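Local coordinates for protein phage terminase large subunit (PDB 7KS4) that probably drives viral DNA into empty capsids as an ATP-powered packaging motor and cuts the genome, this chain being its N-terminal ATPase domain, at residues 115-118 against 123-126; 100-105 against 111-116; 236-241 against 247-252; 29-34 against 49-54; 201-204 against 209-212. One frame throughout, in Å; residues are numbered along the deposited sequence.

Contact 1 of 5, residues 115-118 against 123-126; sequences YDRP and GAKR. With SO4 (sulfate ion), chain E.
Asp116 and Lys125 share two hydrogen bonds: Asp116 N gives to Lys125 O (2.8 Å), and Lys125 N returns a nearly straight bond to Asp116 OD1 (2.9 Å, 171°). With CG set between backbone N and carbonyl carbon (chi1 73°), the Asp116 carboxylate swings across to that N-H. Lys125 N and Arg117 NE reach OD1 from opposite faces of the carboxylate, and Arg117 NH2 gives to OD2 on its syn side, closing a side-on salt bridge. Arg126 NH2 bonds Tyr115 OH within the guanidinium plane (3.2 Å), and NE adds a weak one.

Apolar contacts are few. Arg126 CB lies off-centre over the Tyr115 ring, and Ala124 CB is 4.0 Å from Tyr115 CD1. Gly123 O sits over the centre of the Arg117 guanidinium, 3.1 Å from CZ.

A sulfate, probably from the crystallisation liquor, accepts from Arg117 NH1 and NH2, and its O3 is 2.8 Å from Lys125 NZ. The segments close the base of the loop joining antiparallel strands 109-115 and 126-136, where Tyr115 and Arg126 form a non-hydrogen-bonded pair (CA atoms 4.2 Å apart). With three N-H groups on its carboxylate, Asp116 probably stays ionised, and polar bonds mainly tie this exposed neck.

Contact 2 of 5, residues 100-105 against 111-116; sequences EVQLQR and LVHHYD
Gln102 reaches over the strand beside it and ends on His113. Its CB already lies 3.7 Å from His113 NE2 and faces the CB of Leu111. CG points opposite the backbone N (chi1 -170°) and the chain runs on extended, side by side with Leu111, bringing CD to 4.1 Å from Leu111 CD1. At the tip, OE1 accepts from His113 NE2 (2.8 Å, 168°); the donor lies in the carbonyl plane of the amide, and the oxygen lies close to the ring plane. Gln102 OE1 also has an apolar neighbour, Leu111 CD1, at 3.6 Å. ND1 is hydrogen-bonded to Thr129 OG1, so both imidazole nitrogens are engaged and the rotation of the buried ring is fixed.

Beneath these side chains the backbones pair in antiparallel fashion. Glu100 and His113 form one hydrogen-bonded pair, Gln102 and Leu111 the next, the latter joined by Leu111 N to Gln102 O at 2.8 Å. Between them Val101 and Val112 make a non-hydrogen-bonded pair whose side chains lie on the other face and pack on Val89 of helix 75-92. Near the end of the pairing, Glu100 CB approaches Tyr115 CE2 to 3.9 Å. Strands 99-104 and 109-115 thus form a beta hairpin, with 99-104 as an outermost strand of the mixed sheet that extends the P-loop ATPase core.

Contact 3 of 5, residues 236-241 against 247-252; sequences WYMERR and LEFRQE. With SO4 (sulfate ion), chain H.
A single aromatic ring, that of Phe249, carries this whole contact, met by three different kinds of group: the alkyl chain of Arg241 over one face, the carbonyl O of Tyr237 at its edge and the sulfur of Met238 obliquely beside it. Arg241 CG makes the CH-pi contact, 3.6 Å from the ring centroid of Phe249 and 16° off the normal, and Arg241 CD follows at 3.8 Å from Phe249 CZ. Phe249 CG points opposite its own backbone N (chi1 170°), which extends the ring across to residues 236-241. There Phe249 CE1 comes within 3.1 Å of Tyr237 O, near the ring plane, while Met238 SD stands 3.5 Å from Phe249 CZ in a Met-aromatic contact.

The two short helices 234-239 and 246-252 follow each other near the end of this ATPase domain chain, and Phe249 bridges from the second to the first; its ring also meets Trp227 of helix 226-229. Tyr237 directs its hydroxyl end away from Phe249, toward Gln45 of the ADP site.

The guanidinium of Arg241 is steadied within its own segment. NE gives to Met238 O in the carbonyl plane on a lone pair (2.9 Å), Arg241 N uses the same oxygen, and Met238 SD lies over the centre of the guanidinium. Arg241 CZ is too far from Phe249 for more than a weak cation-pi attraction. Arg240 turns instead to a sulfate, probably from the crystallisation liquor, which takes NH1 at O4 (3.0 Å) and weaker bonds at O1.

Contact 4 of 5, residues 29-34 against 49-54; sequences AIHRST and SEAASV
His31 sets the edge of its imidazole against helix 48-62, and there the packing is close. CE1 points at Ala51 O, 3.3 Å away and near the ring plane; NE2 stands 3.8 Å from Ala51 CB, and CE1 meets Val54 CB at 4.1 Å. CG lies opposite the carbonyl carbon (chi1 -64°), which carries the ring toward that helix. No hydrogen bond crosses between the segments: ND1 bonds Glu55 OE2 and NE2 bonds Tyr21 OH, so both ring nitrogens of this buried histidine have partners, and the pair of bonds fixes its orientation.

Away from the ring little touches: even the nearest CA atoms, those of His31 and Ala51, are 7.6 Å apart. Ile30 faces helix 48-62 without touching residues 49-54, and Arg32 is turned out to solvent. Within segment 49-54, Ser53 OG gives to Glu50 O (2.7 Å), which also accepts from Val54 N.

Helix 48-62 follows the P-loop: Ser49 N bonds ADP O3B and Ser49 belongs to the magnesium site, while Glu50 forms salt bridges with Arg84 and Lys88 of helix 75-92. Helix 25-32 lies alongside, with Ile30 resting on Phe222 of strand 219-224 and Leu180 of strand 178-183.

Contact 5 of 5, residues 201-204 against 209-212; sequences GGLK and NSGI. With SO4 (sulfate ion), chain F.
Ser210 and Lys204 join two parts of one surface loop, the long connection from helix 190-197 to strand 219-224, in a contact made mostly with backbone atoms. Ser210 is its buried centre: OG accepts from Lys204 N (3.0 Å, 161°) and bonds Ile207 O as well, so this one hydroxyl ties both segments to the stretch between them. OG sits between the backbone N and carbonyl carbon of its own residue (chi1 56°), a placement that turns it in toward Lys204. Its CB meanwhile approaches Gly202 O to 3.5 Å.

The loop belongs to the crossover that carries the chain from strand 178-183 through helix 190-197 to strand 219-224, two parallel strands with 37-42 lying between them in the sheet. Trp199, also in the loop, bonds Gly202 O through its NE1 and packs against Ser210 and Lys204.

Beside the serine, Leu203 CD1 lies 3.4 Å from Ser210 O, and Leu203 N stands 3.5 Å from Gly211 CA. Gly211 has a positive phi (92°) that suits glycine, and the backbones can draw this close because no side chain stands there. A water takes Gly202 N at 2.8 Å and, weakly, Gly211 N, bridging the segments. Toward the outside, Asn209 ND2 gives to O4 of a sulfate that is probably from the crystallisation liquor (2.6 Å), while the Asn209 side chain touches Tyr192 and Leu196 of helix 190-197.

Contact 4 is the buried one, about 7 Å from the chain's centre, and joins two helices beside the nucleotide through one histidine. Contacts 2 and 3 are partly buried: the first adds ladder bonds and a side-chain bond at one end of the sheet, the second depends on an aromatic ring between helices. Contacts 1 and 5 are surface loops, about 53 Å apart between centres, and rely on polar and backbone bonds; each has a sulfate, as has contact 3. Contacts 1 and 2 share Tyr115 and Asp116, strand 109-115 running from the hairpin straight into the loop, and Arg126 packs against His113. Contacts 3 and 5 lie across the chain's centre from them.

Contact 1 of 5, residues 115-118 against 123-126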
# COMPACT_ATOMS: atom_id res chain seq x y z
N TYR A 115 -5.51 8.71 24.03
CA TYR A 115 -5.98 9.04 25.37
C TYR A 115 -6.79 10.33 25.36
O TYR A 115 -6.83 11.06 24.36
CB TYR A 115 -4.78 9.16 26.33
CG TYR A 115 -4.12 7.82 26.57
CD1 TYR A 115 -4.37 7.11 27.73
CD2 TYR A 115 -3.27 7.26 25.63
CE1 TYR A 115 -3.78 5.88 27.95
CE2 TYR A 115 -2.67 6.04 25.84
CZ TYR A 115 -2.93 5.35 27.01
OH TYR A 115 -2.34 4.13 27.23
N ASP A 116 -7.42 10.61 26.50
CA ASP A 116 -8.27 11.78 26.67
C ASP A 116 -7.49 13.00 27.15
O ASP A 116 -8.09 14.03 27.44
CB ASP A 116 -9.40 11.47 27.66
CG ASP A 116 -8.91 11.36 29.11
OD1 ASP A 116 -7.71 11.10 29.34
OD2 ASP A 116 -9.75 11.54 30.02
N ARG A 117 -6.17 12.89 27.23
CA ARG A 117 -5.29 13.93 27.71
C ARG A 117 -3.87 13.46 27.43
O ARG A 117 -3.69 12.31 27.01
CB ARG A 117 -5.50 14.19 29.20
CG ARG A 117 -4.91 13.11 30.10
CD ARG A 117 -5.49 13.18 31.51
NE ARG A 117 -6.88 12.73 31.53
CZ ARG A 117 -7.66 12.78 32.61
NH1 ARG A 117 -7.19 13.26 33.76
NH2 ARG A 117 -8.91 12.35 32.53
N PRO A 118 -2.85 14.28 27.62
CA PRO A 118 -1.48 13.81 27.37
C PRO A 118 -1.15 12.61 28.24
O PRO A 118 -1.55 12.53 29.40
CB PRO A 118 -0.61 15.03 27.71
CG PRO A 118 -1.52 16.19 27.50
CD PRO A 118 -2.88 15.72 27.92
N GLY A 123 -4.29 10.67 35.56
CA GLY A 123 -5.66 10.33 35.22
C GLY A 123 -5.91 10.00 33.77
O GLY A 123 -7.07 9.82 33.39
N ALA A 124 -4.86 9.89 32.96
CA ALA A 124 -5.04 9.68 31.52
C ALA A 124 -5.88 8.43 31.28
O ALA A 124 -5.58 7.35 31.80
CB ALA A 124 -3.68 9.56 30.84
N LYS A 125 -6.94 8.59 30.49
CA LYS A 125 -7.86 7.52 30.16
C LYS A 125 -7.72 7.20 28.67
O LYS A 125 -7.69 8.12 27.84
CB LYS A 125 -9.31 7.90 30.48
CG LYS A 125 -9.75 7.64 31.92
CD LYS A 125 -11.20 8.06 32.15
CE LYS A 125 -11.56 8.16 33.62
NZ LYS A 125 -10.77 9.22 34.31
N ARG A 126 -7.64 5.92 28.35
CA ARG A 126 -7.54 5.47 26.97
C ARG A 126 -8.92 5.54 26.33
O ARG A 126 -9.90 5.02 26.87
CB ARG A 126 -6.98 4.04 26.95
CG ARG A 126 -6.70 3.46 25.59
CD ARG A 126 -6.13 2.03 25.73
NE ARG A 126 -4.78 2.02 26.30
CZ ARG A 126 -4.08 0.91 26.55
NH1 ARG A 126 -4.58 -0.29 26.29
NH2 ARG A 126 -2.86 1.00 27.07
S SO4 E . -10.25 12.93 36.07
O1 SO4 E . -9.01 13.60 36.44
O2 SO4 E . -11.04 12.67 37.27
O3 SO4 E . -9.95 11.67 35.41
O4 SO4 E . -11.01 13.79 35.16

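Contact 2 of 5, residues 100-105 against 111-116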
# COMPACT_ATOMS: atom_id res chain seq x y z
N GLU A 100 0.26 6.71 22.70
CA GLU A 100 1.29 5.82 23.21
C GLU A 100 1.30 4.59 22.32
O GLU A 100 0.24 4.01 22.06
CB GLU A 100 1.02 5.44 24.66
CG GLU A 100 2.06 4.52 25.26
CD GLU A 100 1.82 4.27 26.74
OE1 GLU A 100 0.92 3.47 27.07
OE2 GLU A 100 2.51 4.90 27.57
N VAL A 101 2.48 4.21 21.84
CA VAL A 101 2.64 3.14 20.87
C VAL A 101 2.99 1.85 21.60
O VAL A 101 3.83 1.84 22.50
CB VAL A 101 3.71 3.49 19.83
CG1 VAL A 101 3.88 2.35 18.82
CG2 VAL A 101 3.37 4.81 19.14
N GLN A 102 2.36 0.75 21.19
CA GLN A 102 2.65 -0.57 21.72
C GLN A 102 2.93 -1.50 20.54
O GLN A 102 2.16 -1.53 19.58
CB GLN A 102 1.48 -1.10 22.56
CG GLN A 102 1.78 -2.37 23.33
CD GLN A 102 0.55 -2.96 23.98
OE1 GLN A 102 -0.51 -2.32 24.02
NE2 GLN A 102 0.67 -4.17 24.49
N LEU A 103 4.02 -2.24 20.62
CA LEU A 103 4.52 -3.03 19.51
C LEU A 103 4.69 -4.48 19.94
O LEU A 103 5.18 -4.77 21.04
CB LEU A 103 5.86 -2.49 19.00
CG LEU A 103 6.57 -3.29 17.91
CD1 LEU A 103 5.68 -3.50 16.69
CD2 LEU A 103 7.85 -2.57 17.53
N GLN A 104 4.30 -5.39 19.05
CA GLN A 104 4.55 -6.82 19.20
C GLN A 104 5.23 -7.26 17.91
O GLN A 104 4.55 -7.67 16.96
CB GLN A 104 3.26 -7.58 19.48
CG GLN A 104 2.53 -7.10 20.71
CD GLN A 104 1.14 -7.66 20.83
OE1 GLN A 104 0.70 -8.43 19.98
NE2 GLN A 104 0.42 -7.28 21.88
N ARG A 105 6.56 -7.13 17.86
CA ARG A 105 7.27 -7.36 16.61
C ARG A 105 7.07 -8.79 16.12
O ARG A 105 6.90 -9.02 14.92
CB ARG A 105 8.77 -7.06 16.79
CG ARG A 105 9.13 -5.60 16.60
CD ARG A 105 10.64 -5.37 16.53
NE ARG A 105 11.00 -4.01 16.92
CZ ARG A 105 10.99 -2.95 16.10
NH1 ARG A 105 10.64 -3.07 14.83
NH2 ARG A 105 11.34 -1.76 16.57
N LEU A 111 0.05 -1.12 17.78
CA LEU A 111 -1.09 -0.46 18.41
C LEU A 111 -0.74 0.99 18.70
O LEU A 111 0.33 1.28 19.24
CB LEU A 111 -1.48 -1.17 19.71
CG LEU A 111 -1.85 -2.65 19.58
CD1 LEU A 111 -2.14 -3.23 20.95
CD2 LEU A 111 -3.04 -2.82 18.66
N VAL A 112 -1.65 1.90 18.37
CA VAL A 112 -1.52 3.30 18.74
C VAL A 112 -2.68 3.62 19.68
O VAL A 112 -3.83 3.78 19.24
CB VAL A 112 -1.51 4.24 17.52
CG1 VAL A 112 -1.32 5.67 17.97
CG2 VAL A 112 -0.42 3.83 16.55
N HIS A 113 -2.40 3.71 20.97
CA HIS A 113 -3.42 4.02 21.95
C HIS A 113 -3.63 5.53 22.01
O HIS A 113 -2.67 6.29 22.12
CB HIS A 113 -3.02 3.49 23.33
CG HIS A 113 -2.77 2.02 23.36
ND1 HIS A 113 -3.77 1.09 23.16
CD2 HIS A 113 -1.64 1.30 23.59
CE1 HIS A 113 -3.27 -0.13 23.25
NE2 HIS A 113 -1.98 -0.03 23.51
N HIS A 114 -4.90 5.95 21.96
CA HIS A 114 -5.27 7.36 22.03
C HIS A 114 -5.95 7.64 23.36
O HIS A 114 -6.85 6.91 23.76
CB HIS A 114 -6.22 7.73 20.88
CG HIS A 114 -5.57 7.70 19.54
ND1 HIS A 114 -5.03 8.82 18.95
CD2 HIS A 114 -5.35 6.68 18.68
CE1 HIS A 114 -4.52 8.50 17.78
NE2 HIS A 114 -4.69 7.20 17.59
N TYR A 115 -5.51 8.71 24.03
CA TYR A 115 -5.98 9.04 25.37
C TYR A 115 -6.79 10.33 25.36
O TYR A 115 -6.83 11.06 24.36
CB TYR A 115 -4.78 9.16 26.33
CG TYR A 115 -4.12 7.82 26.57
CD1 TYR A 115 -4.37 7.11 27.73
CD2 TYR A 115 -3.27 7.26 25.63
CE1 TYR A 115 -3.78 5.88 27.95
CE2 TYR A 115 -2.67 6.04 25.84
CZ TYR A 115 -2.93 5.35 27.01
OH TYR A 115 -2.34 4.13 27.23
N ASP A 116 -7.42 10.61 26.50
CA ASP A 116 -8.27 11.78 26.67
C ASP A 116 -7.49 13.00 27.15
O ASP A 116 -8.09 14.03 27.44
CB ASP A 116 -9.40 11.47 27.66
CG ASP A 116 -8.91 11.36 29.11
OD1 ASP A 116 -7.71 11.10 29.34
OD2 ASP A 116 -9.75 11.54 30.02

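Contact 3 of 5, residues 236-241 against 247-252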
# COMPACT_ATOMS: atom_id res chain seq x y z
N TRP A 236 20.92 2.38 -17.39
CA TRP A 236 21.35 1.21 -16.63
C TRP A 236 20.31 0.09 -16.71
O TRP A 236 20.67 -1.07 -16.94
CB TRP A 236 21.61 1.59 -15.17
CG TRP A 236 21.99 0.41 -14.34
CD1 TRP A 236 23.21 -0.20 -14.28
CD2 TRP A 236 21.14 -0.32 -13.45
NE1 TRP A 236 23.17 -1.27 -13.41
CE2 TRP A 236 21.91 -1.36 -12.89
CE3 TRP A 236 19.80 -0.19 -13.07
CZ2 TRP A 236 21.38 -2.26 -11.96
CZ3 TRP A 236 19.28 -1.09 -12.16
CH2 TRP A 236 20.07 -2.11 -11.61
N TYR A 237 19.02 0.42 -16.55
CA TYR A 237 17.97 -0.58 -16.70
C TYR A 237 18.05 -1.25 -18.07
O TYR A 237 17.98 -2.48 -18.18
CB TYR A 237 16.58 0.04 -16.53
CG TYR A 237 16.26 0.55 -15.15
CD1 TYR A 237 16.47 -0.23 -14.03
CD2 TYR A 237 15.73 1.82 -14.98
CE1 TYR A 237 16.17 0.25 -12.76
CE2 TYR A 237 15.43 2.31 -13.72
CZ TYR A 237 15.65 1.52 -12.62
OH TYR A 237 15.35 2.01 -11.37
N MET A 238 18.16 -0.45 -19.12
CA MET A 238 18.19 -1.00 -20.47
C MET A 238 19.39 -1.91 -20.67
O MET A 238 19.29 -2.96 -21.32
CB MET A 238 18.19 0.14 -21.50
CG MET A 238 16.90 0.97 -21.53
SD MET A 238 15.45 -0.07 -21.84
CE MET A 238 14.10 1.12 -21.78
N GLU A 239 20.54 -1.55 -20.09
CA GLU A 239 21.75 -2.32 -20.31
C GLU A 239 21.75 -3.62 -19.51
O GLU A 239 22.55 -4.52 -19.83
CB GLU A 239 22.97 -1.46 -19.97
CG GLU A 239 23.15 -0.31 -20.96
CD GLU A 239 24.40 0.52 -20.72
OE1 GLU A 239 25.30 0.07 -19.97
OE2 GLU A 239 24.49 1.62 -21.32
N ARG A 240 20.87 -3.76 -18.53
CA ARG A 240 20.69 -5.05 -17.85
C ARG A 240 20.05 -6.10 -18.75
O ARG A 240 20.13 -7.29 -18.43
CB ARG A 240 19.83 -4.91 -16.61
CG ARG A 240 20.40 -4.05 -15.52
CD ARG A 240 19.66 -4.29 -14.21
NE ARG A 240 19.96 -5.60 -13.63
CZ ARG A 240 19.64 -5.97 -12.39
NH1 ARG A 240 19.03 -5.13 -11.57
NH2 ARG A 240 19.95 -7.19 -11.96
N ARG A 241 19.40 -5.70 -19.83
CA ARG A 241 18.77 -6.69 -20.69
C ARG A 241 19.77 -7.67 -21.28
O ARG A 241 19.35 -8.71 -21.82
CB ARG A 241 17.99 -5.99 -21.81
CG ARG A 241 16.82 -5.16 -21.29
CD ARG A 241 16.11 -4.45 -22.41
NE ARG A 241 16.95 -3.43 -23.04
CZ ARG A 241 16.60 -2.73 -24.12
NH1 ARG A 241 15.42 -2.93 -24.69
NH2 ARG A 241 17.43 -1.82 -24.62
N LEU A 247 11.17 -11.05 -20.47
CA LEU A 247 9.91 -10.95 -19.73
C LEU A 247 10.14 -10.34 -18.35
O LEU A 247 9.38 -9.47 -17.91
CB LEU A 247 9.23 -12.31 -19.59
CG LEU A 247 7.84 -12.26 -18.94
CD1 LEU A 247 6.93 -13.35 -19.50
CD2 LEU A 247 7.88 -12.39 -17.40
N GLU A 248 11.16 -10.81 -17.64
CA GLU A 248 11.47 -10.25 -16.33
C GLU A 248 11.72 -8.75 -16.43
O GLU A 248 11.25 -7.98 -15.58
CB GLU A 248 12.67 -10.96 -15.72
CG GLU A 248 13.09 -10.43 -14.35
CD GLU A 248 14.33 -11.11 -13.81
OE1 GLU A 248 14.55 -12.29 -14.15
OE2 GLU A 248 15.09 -10.46 -13.06
N PHE A 249 12.45 -8.32 -17.46
CA PHE A 249 12.74 -6.90 -17.61
C PHE A 249 11.46 -6.10 -17.86
O PHE A 249 11.22 -5.08 -17.21
CB PHE A 249 13.73 -6.67 -18.76
CG PHE A 249 13.88 -5.23 -19.12
CD1 PHE A 249 14.85 -4.44 -18.51
CD2 PHE A 249 13.04 -4.64 -20.05
CE1 PHE A 249 14.98 -3.11 -18.84
CE2 PHE A 249 13.16 -3.31 -20.37
CZ PHE A 249 14.13 -2.54 -19.77
N ARG A 250 10.64 -6.55 -18.81
CA ARG A 250 9.41 -5.81 -19.12
C ARG A 250 8.48 -5.73 -17.93
O ARG A 250 7.74 -4.75 -17.78
CB ARG A 250 8.70 -6.47 -20.31
CG ARG A 250 9.43 -6.33 -21.64
CD ARG A 250 8.64 -6.97 -22.78
NE ARG A 250 9.28 -6.74 -24.07
CZ ARG A 250 9.09 -5.66 -24.83
NH1 ARG A 250 8.25 -4.71 -24.45
NH2 ARG A 250 9.73 -5.55 -25.99
N GLN A 251 8.46 -6.76 -17.07
CA GLN A 251 7.56 -6.75 -15.92
C GLN A 251 8.13 -5.95 -14.76
O GLN A 251 7.47 -5.07 -14.22
CB GLN A 251 7.26 -8.17 -15.45
CG GLN A 251 6.29 -8.93 -16.29
CD GLN A 251 5.74 -10.14 -15.56
OE1 GLN A 251 6.33 -10.62 -14.59
NE2 GLN A 251 4.59 -10.62 -16.01
N GLU A 252 9.35 -6.29 -14.34
CA GLU A 252 9.87 -5.75 -13.09
C GLU A 252 10.26 -4.28 -13.23
O GLU A 252 10.12 -3.51 -12.28
CB GLU A 252 11.07 -6.57 -12.61
CG GLU A 252 10.76 -8.04 -12.39
CD GLU A 252 9.62 -8.26 -11.42
OE1 GLU A 252 8.77 -9.14 -11.70
OE2 GLU A 252 9.55 -7.56 -10.38
S SO4 H . 17.90 -6.53 -8.22
O1 SO4 H . 19.30 -6.70 -8.61
O2 SO4 H . 17.82 -5.71 -7.02
O3 SO4 H . 17.31 -7.85 -7.96
O4 SO4 H . 17.15 -5.87 -9.29

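Contact 4 of 5, residues 29-34 against 49-54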
# COMPACT_ATOMS: atom_id res chain seq x y z
N ALA A 29 0.51 11.33 -6.57
CA ALA A 29 -0.74 11.01 -7.24
C ALA A 29 -1.54 9.98 -6.44
O ALA A 29 -2.76 10.11 -6.29
CB ALA A 29 -0.48 10.50 -8.65
N ILE A 30 -0.86 8.96 -5.90
CA ILE A 30 -1.53 7.97 -5.06
C ILE A 30 -2.14 8.64 -3.84
O ILE A 30 -3.29 8.36 -3.47
CB ILE A 30 -0.54 6.86 -4.67
CG1 ILE A 30 -0.15 6.05 -5.92
CG2 ILE A 30 -1.13 5.96 -3.56
CD1 ILE A 30 0.91 5.01 -5.68
N HIS A 31 -1.38 9.52 -3.18
CA HIS A 31 -1.87 10.15 -1.95
C HIS A 31 -3.03 11.09 -2.23
O HIS A 31 -3.93 11.23 -1.40
CB HIS A 31 -0.74 10.91 -1.26
CG HIS A 31 0.37 10.04 -0.78
ND1 HIS A 31 0.16 8.90 -0.04
CD2 HIS A 31 1.72 10.16 -0.92
CE1 HIS A 31 1.32 8.34 0.24
NE2 HIS A 31 2.28 9.09 -0.27
N ARG A 32 -3.02 11.78 -3.38
CA ARG A 32 -4.11 12.70 -3.69
C ARG A 32 -5.39 11.98 -4.08
O ARG A 32 -6.47 12.57 -4.00
CB ARG A 32 -3.70 13.66 -4.81
CG ARG A 32 -2.67 14.70 -4.38
CD ARG A 32 -2.52 15.79 -5.42
NE ARG A 32 -1.39 16.68 -5.12
CZ ARG A 32 -1.47 17.79 -4.39
NH1 ARG A 32 -2.63 18.18 -3.86
NH2 ARG A 32 -0.38 18.51 -4.18
N SER A 33 -5.29 10.72 -4.50
CA SER A 33 -6.46 9.98 -4.92
C SER A 33 -7.36 9.66 -3.73
O SER A 33 -6.89 9.16 -2.70
CB SER A 33 -6.05 8.68 -5.61
OG SER A 33 -7.18 7.87 -5.86
N THR A 34 -8.65 9.92 -3.88
CA THR A 34 -9.65 9.56 -2.89
C THR A 34 -10.38 8.26 -3.22
O THR A 34 -11.35 7.91 -2.54
CB THR A 34 -10.67 10.69 -2.75
OG1 THR A 34 -11.29 10.94 -4.02
CG2 THR A 34 -9.99 11.96 -2.25
N SER A 49 6.56 0.96 -1.44
CA SER A 49 6.59 0.64 -0.01
C SER A 49 6.47 1.89 0.84
O SER A 49 5.74 1.91 1.84
CB SER A 49 7.89 -0.08 0.36
OG SER A 49 7.87 -1.45 0.00
N GLU A 50 7.22 2.94 0.48
CA GLU A 50 7.22 4.15 1.28
C GLU A 50 5.84 4.80 1.28
O GLU A 50 5.33 5.21 2.33
CB GLU A 50 8.27 5.13 0.75
CG GLU A 50 8.64 6.21 1.75
CD GLU A 50 9.44 5.67 2.91
OE1 GLU A 50 9.84 4.48 2.86
OE2 GLU A 50 9.67 6.42 3.88
N ALA A 51 5.24 4.93 0.10
CA ALA A 51 3.93 5.57 -0.01
C ALA A 51 2.88 4.80 0.78
O ALA A 51 2.04 5.40 1.46
CB ALA A 51 3.53 5.68 -1.48
N ALA A 52 2.90 3.47 0.69
CA ALA A 52 1.95 2.68 1.46
C ALA A 52 2.15 2.89 2.96
O ALA A 52 1.18 2.98 3.71
CB ALA A 52 2.07 1.21 1.10
N SER A 53 3.41 2.94 3.41
CA SER A 53 3.66 3.11 4.84
C SER A 53 3.13 4.46 5.32
O SER A 53 2.55 4.55 6.40
CB SER A 53 5.16 2.97 5.13
OG SER A 53 5.89 4.13 4.76
N VAL A 54 3.30 5.51 4.51
CA VAL A 54 2.79 6.82 4.88
C VAL A 54 1.27 6.79 5.03
O VAL A 54 0.71 7.41 5.94
CB VAL A 54 3.23 7.88 3.85
CG1 VAL A 54 2.55 9.23 4.13
CG2 VAL A 54 4.75 8.03 3.90

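Contact 5 of 5, residues 201-204 against 209-212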
# COMPACT_ATOMS: atom_id res chain seq x y z
N GLY A 201 -5.58 6.50 -18.15
CA GLY A 201 -4.47 7.13 -18.83
C GLY A 201 -4.38 6.86 -20.32
O GLY A 201 -3.36 7.21 -20.93
N GLY A 202 -5.39 6.25 -20.91
CA GLY A 202 -5.41 6.04 -22.34
C GLY A 202 -4.50 4.91 -22.80
O GLY A 202 -3.85 4.21 -22.02
N LEU A 203 -4.46 4.76 -24.12
CA LEU A 203 -3.66 3.73 -24.75
C LEU A 203 -2.20 3.84 -24.30
O LEU A 203 -1.61 4.92 -24.33
CB LEU A 203 -3.76 3.86 -26.27
CG LEU A 203 -3.08 2.81 -27.16
CD1 LEU A 203 -3.15 1.40 -26.59
CD2 LEU A 203 -3.72 2.85 -28.55
N LYS A 204 -1.63 2.72 -23.88
CA LYS A 204 -0.23 2.68 -23.50
C LYS A 204 0.34 1.30 -23.79
O LYS A 204 -0.29 0.28 -23.48
CB LYS A 204 -0.04 3.04 -22.02
CG LYS A 204 0.31 4.52 -21.80
CD LYS A 204 0.70 4.83 -20.36
CE LYS A 204 1.89 4.00 -19.90
NZ LYS A 204 3.01 4.02 -20.89
N ASN A 209 -5.59 -3.66 -23.93
CA ASN A 209 -6.93 -3.09 -23.80
C ASN A 209 -6.94 -1.71 -23.15
O ASN A 209 -8.02 -1.18 -22.88
CB ASN A 209 -7.88 -4.01 -23.02
CG ASN A 209 -8.21 -5.27 -23.79
OD1 ASN A 209 -8.29 -6.39 -23.10
ND2 ASN A 209 -8.39 -5.23 -25.01
N SER A 210 -5.78 -1.10 -22.90
CA SER A 210 -5.76 0.30 -22.50
C SER A 210 -6.26 1.17 -23.65
O SER A 210 -6.03 0.88 -24.82
CB SER A 210 -4.36 0.73 -22.09
OG SER A 210 -3.41 0.49 -23.11
N GLY A 211 -6.95 2.25 -23.29
CA GLY A 211 -7.56 3.12 -24.29
C GLY A 211 -8.99 2.77 -24.65
O GLY A 211 -9.78 3.67 -24.94
N ILE A 212 -9.33 1.49 -24.64
CA ILE A 212 -10.68 1.04 -24.95
C ILE A 212 -11.37 0.43 -23.74
O ILE A 212 -12.48 -0.10 -23.86
CB ILE A 212 -10.68 0.05 -26.13
CG1 ILE A 212 -9.79 -1.17 -25.83
CG2 ILE A 212 -10.24 0.75 -27.41
CD1 ILE A 212 -10.01 -2.33 -26.78
S SO4 F . -7.06 -7.42 -26.96
O1 SO4 F . -6.21 -8.53 -26.54
O2 SO4 F . -6.42 -6.15 -26.64
O3 SO4 F . -7.27 -7.49 -28.41
O4 SO4 F . -8.35 -7.50 -26.28
O HOH W 1 -7.41 4.30 -20.54